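Local coordinates for protein putative cellulase CEL6 (Mycobacterium tuberculosis, PDB 1UP3) that probably hydrolyses internal beta-1,4-glucosidic bonds of cellulose, as an endoglucanase of glycoside hydrolase family 6, at residues Y42-A47 and P71-Y76. Residues are numbered along the deposited sequence; the frame is centred on the assembly and turned at random.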
loop_
_atom_site.group_PDB
_atom_site.type_symbol
_atom_site.label_atom_id
_atom_site.label_comp_id
_atom_site.label_asym_id
_atom_site.label_seq_id
_atom_site.Cartn_x
_atom_site.Cartn_y
_atom_site.Cartn_z
ATOM N N TYR A 42 7.208 -2.677 1.004
ATOM C CA TYR A 42 7.585 -3.266 2.283
ATOM C C TYR A 42 6.677 -2.678 3.365
ATOM O O TYR A 42 6.681 -1.495 3.593
ATOM C CB TYR A 42 9.069 -2.962 2.545
ATOM C CG TYR A 42 9.640 -3.690 3.740
ATOM C CD1 TYR A 42 10.026 -5.021 3.640
ATOM C CD2 TYR A 42 9.810 -3.060 4.940
ATOM C CE1 TYR A 42 10.561 -5.710 4.722
ATOM C CE2 TYR A 42 10.350 -3.747 6.043
ATOM C CZ TYR A 42 10.711 -5.061 5.924
ATOM O OH TYR A 42 11.225 -5.748 7.022
ATOM N N TRP A 43 5.905 -3.543 4.034
ATOM C CA TRP A 43 4.900 -3.092 4.980
ATOM C C TRP A 43 5.481 -3.042 6.385
ATOM O O TRP A 43 6.080 -4.049 6.845
ATOM C CB TRP A 43 3.718 -4.042 4.972
ATOM C CG TRP A 43 2.867 -4.010 3.719
ATOM C CD1 TRP A 43 3.270 -4.231 2.440
ATOM C CD2 TRP A 43 1.493 -3.650 3.639
ATOM N NE1 TRP A 43 2.199 -4.099 1.578
ATOM C CE2 TRP A 43 1.098 -3.732 2.294
ATOM C CE3 TRP A 43 0.529 -3.298 4.597
ATOM C CZ2 TRP A 43 -0.193 -3.459 1.869
ATOM C CZ3 TRP A 43 -0.757 -3.044 4.183
ATOM C CH2 TRP A 43 -1.114 -3.118 2.813
ATOM N N LEU A 44 5.256 -1.929 7.075
ATOM C CA LEU A 44 5.700 -1.736 8.462
ATOM C C LEU A 44 4.485 -1.524 9.370
ATOM O O LEU A 44 3.527 -0.849 9.005
ATOM C CB LEU A 44 6.583 -0.523 8.536
ATOM C CG LEU A 44 7.829 -0.578 7.656
ATOM C CD1 LEU A 44 8.527 0.788 7.695
ATOM C CD2 LEU A 44 8.738 -1.686 8.120
ATOM N N ASP A 45 4.536 -2.114 10.543
ATOM C CA ASP A 45 3.505 -1.931 11.546
ATOM C C ASP A 45 4.057 -1.987 12.961
ATOM O O ASP A 45 5.224 -1.722 13.169
ATOM C CB ASP A 45 2.350 -2.887 11.290
ATOM C CG ASP A 45 2.699 -4.345 11.505
ATOM O OD1 ASP A 45 3.843 -4.666 11.922
ATOM O OD2 ASP A 45 1.843 -5.261 11.284
ATOM N N GLN A 46 3.182 -2.303 13.908
ATOM C CA GLN A 46 3.551 -2.265 15.326
ATOM C C GLN A 46 4.540 -3.349 15.732
ATOM O O GLN A 46 5.073 -3.304 16.847
ATOM C CB GLN A 46 2.315 -2.319 16.234
ATOM C CG GLN A 46 1.654 -3.693 16.392
ATOM C CD GLN A 46 1.054 -4.259 15.131
ATOM O OE1 GLN A 46 0.533 -3.530 14.270
ATOM N NE2 GLN A 46 1.126 -5.560 15.002
ATOM N N ALA A 47 4.838 -4.275 14.836
ATOM C CA ALA A 47 5.946 -5.222 15.042
ATOM C C ALA A 47 7.320 -4.545 15.039
ATOM O O ALA A 47 8.316 -5.155 15.412
ATOM C CB ALA A 47 5.932 -6.291 13.996
ATOM N N PRO A 71 12.768 2.669 -3.225
ATOM C CA PRO A 71 12.057 1.805 -2.277
ATOM C C PRO A 71 10.627 2.290 -2.107
ATOM O O PRO A 71 10.389 3.486 -2.114
ATOM C CB PRO A 71 12.852 1.973 -0.992
ATOM C CG PRO A 71 13.345 3.317 -1.067
ATOM C CD PRO A 71 13.635 3.631 -2.521
ATOM N N VAL A 72 9.720 1.354 -1.896
ATOM C CA VAL A 72 8.311 1.661 -1.593
ATOM C C VAL A 72 8.001 1.026 -0.252
ATOM O O VAL A 72 8.209 -0.202 -0.061
ATOM C CB VAL A 72 7.340 1.113 -2.661
ATOM C CG1 VAL A 72 5.950 1.569 -2.370
ATOM C CG2 VAL A 72 7.775 1.525 -4.108
ATOM N N LEU A 73 7.587 1.872 0.695
ATOM C CA LEU A 73 7.272 1.471 2.054
ATOM C C LEU A 73 5.784 1.745 2.282
ATOM O O LEU A 73 5.287 2.801 1.886
ATOM C CB LEU A 73 8.113 2.246 3.065
ATOM C CG LEU A 73 9.597 1.855 2.938
ATOM C CD1 LEU A 73 10.423 3.061 3.127
ATOM C CD2 LEU A 73 9.974 0.814 3.941
ATOM N N THR A 74 5.110 0.810 2.942
ATOM C CA THR A 74 3.717 0.970 3.337
ATOM C C THR A 74 3.597 1.037 4.846
ATOM O O THR A 74 4.039 0.124 5.527
ATOM C CB THR A 74 2.918 -0.162 2.781
ATOM O OG1 THR A 74 2.998 -0.112 1.341
ATOM C CG2 THR A 74 1.411 -0.003 3.133
ATOM N N LEU A 75 3.059 2.131 5.361
ATOM C CA LEU A 75 2.875 2.275 6.801
ATOM C C LEU A 75 1.492 1.776 7.173
ATOM O O LEU A 75 0.497 2.282 6.681
ATOM C CB LEU A 75 3.080 3.743 7.222
ATOM C CG LEU A 75 4.435 4.349 6.836
ATOM C CD1 LEU A 75 4.543 5.772 7.381
ATOM C CD2 LEU A 75 5.625 3.522 7.326
ATOM N N TYR A 76 1.418 0.815 8.088
ATOM C CA TYR A 76 0.139 0.166 8.422
ATOM C C TYR A 76 0.074 -0.071 9.934
ATOM O O TYR A 76 0.013 -1.215 10.399
ATOM C CB TYR A 76 0.026 -1.140 7.612
ATOM C CG TYR A 76 -1.333 -1.822 7.551
ATOM C CD1 TYR A 76 -2.468 -1.085 7.252
ATOM C CD2 TYR A 76 -1.448 -3.188 7.722
ATOM C CE1 TYR A 76 -3.735 -1.679 7.162
ATOM C CE2 TYR A 76 -2.689 -3.828 7.626
ATOM C CZ TYR A 76 -3.822 -3.074 7.320
ATOM O OH TYR A 76 -5.064 -3.701 7.241
#
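Strands 42-44 and 72-75 open the parallel barrel-like sheet of the family 6 glycoside hydrolase fold, joined through helix 50-66 as a beta-alpha-beta unit. Strand 42-44 is an outermost strand, and Tyr42, Trp43 and Leu44 pair with Leu73, Thr74 and Leu75. Four backbone hydrogen bonds join them: Tyr42 N to Val72 O, Thr74 N to Tyr42 O, Leu44 N to Thr74 O (2.8 Å) and Tyr76 N to Leu44 O. On the helix-covered face, Leu44 CD1 lies 4.0 Å from both Leu73 CD2 and Leu75 CD2; branched apolar tips suit this layer. Tyr42 has its CG anti to the backbone N (chi1 -171°); its CD2 touches Leu73 CD2 at 4.0 Å while the ring leads outward and stacks on Tyr60, beside a bound polyether. The other face carries Trp43 and Thr74. Thr74 OG1 is hydrogen-bonded to Ser41 OG, while methyl CG2 sits 3.6 Å from the centroid of the indole's six-membered ring, a CH-pi contact over its face. Tryptophan pairs this broad apolar face with one N-H: NE1 donates to Ile260 O, helping fix the indole's rotation. Tyr76, near the bound glucosyl chain, offers its ring face to the indole edge in a T-shaped pair, planes at 89°, with Trp43 CZ3 3.6 Å from Tyr76 CD2.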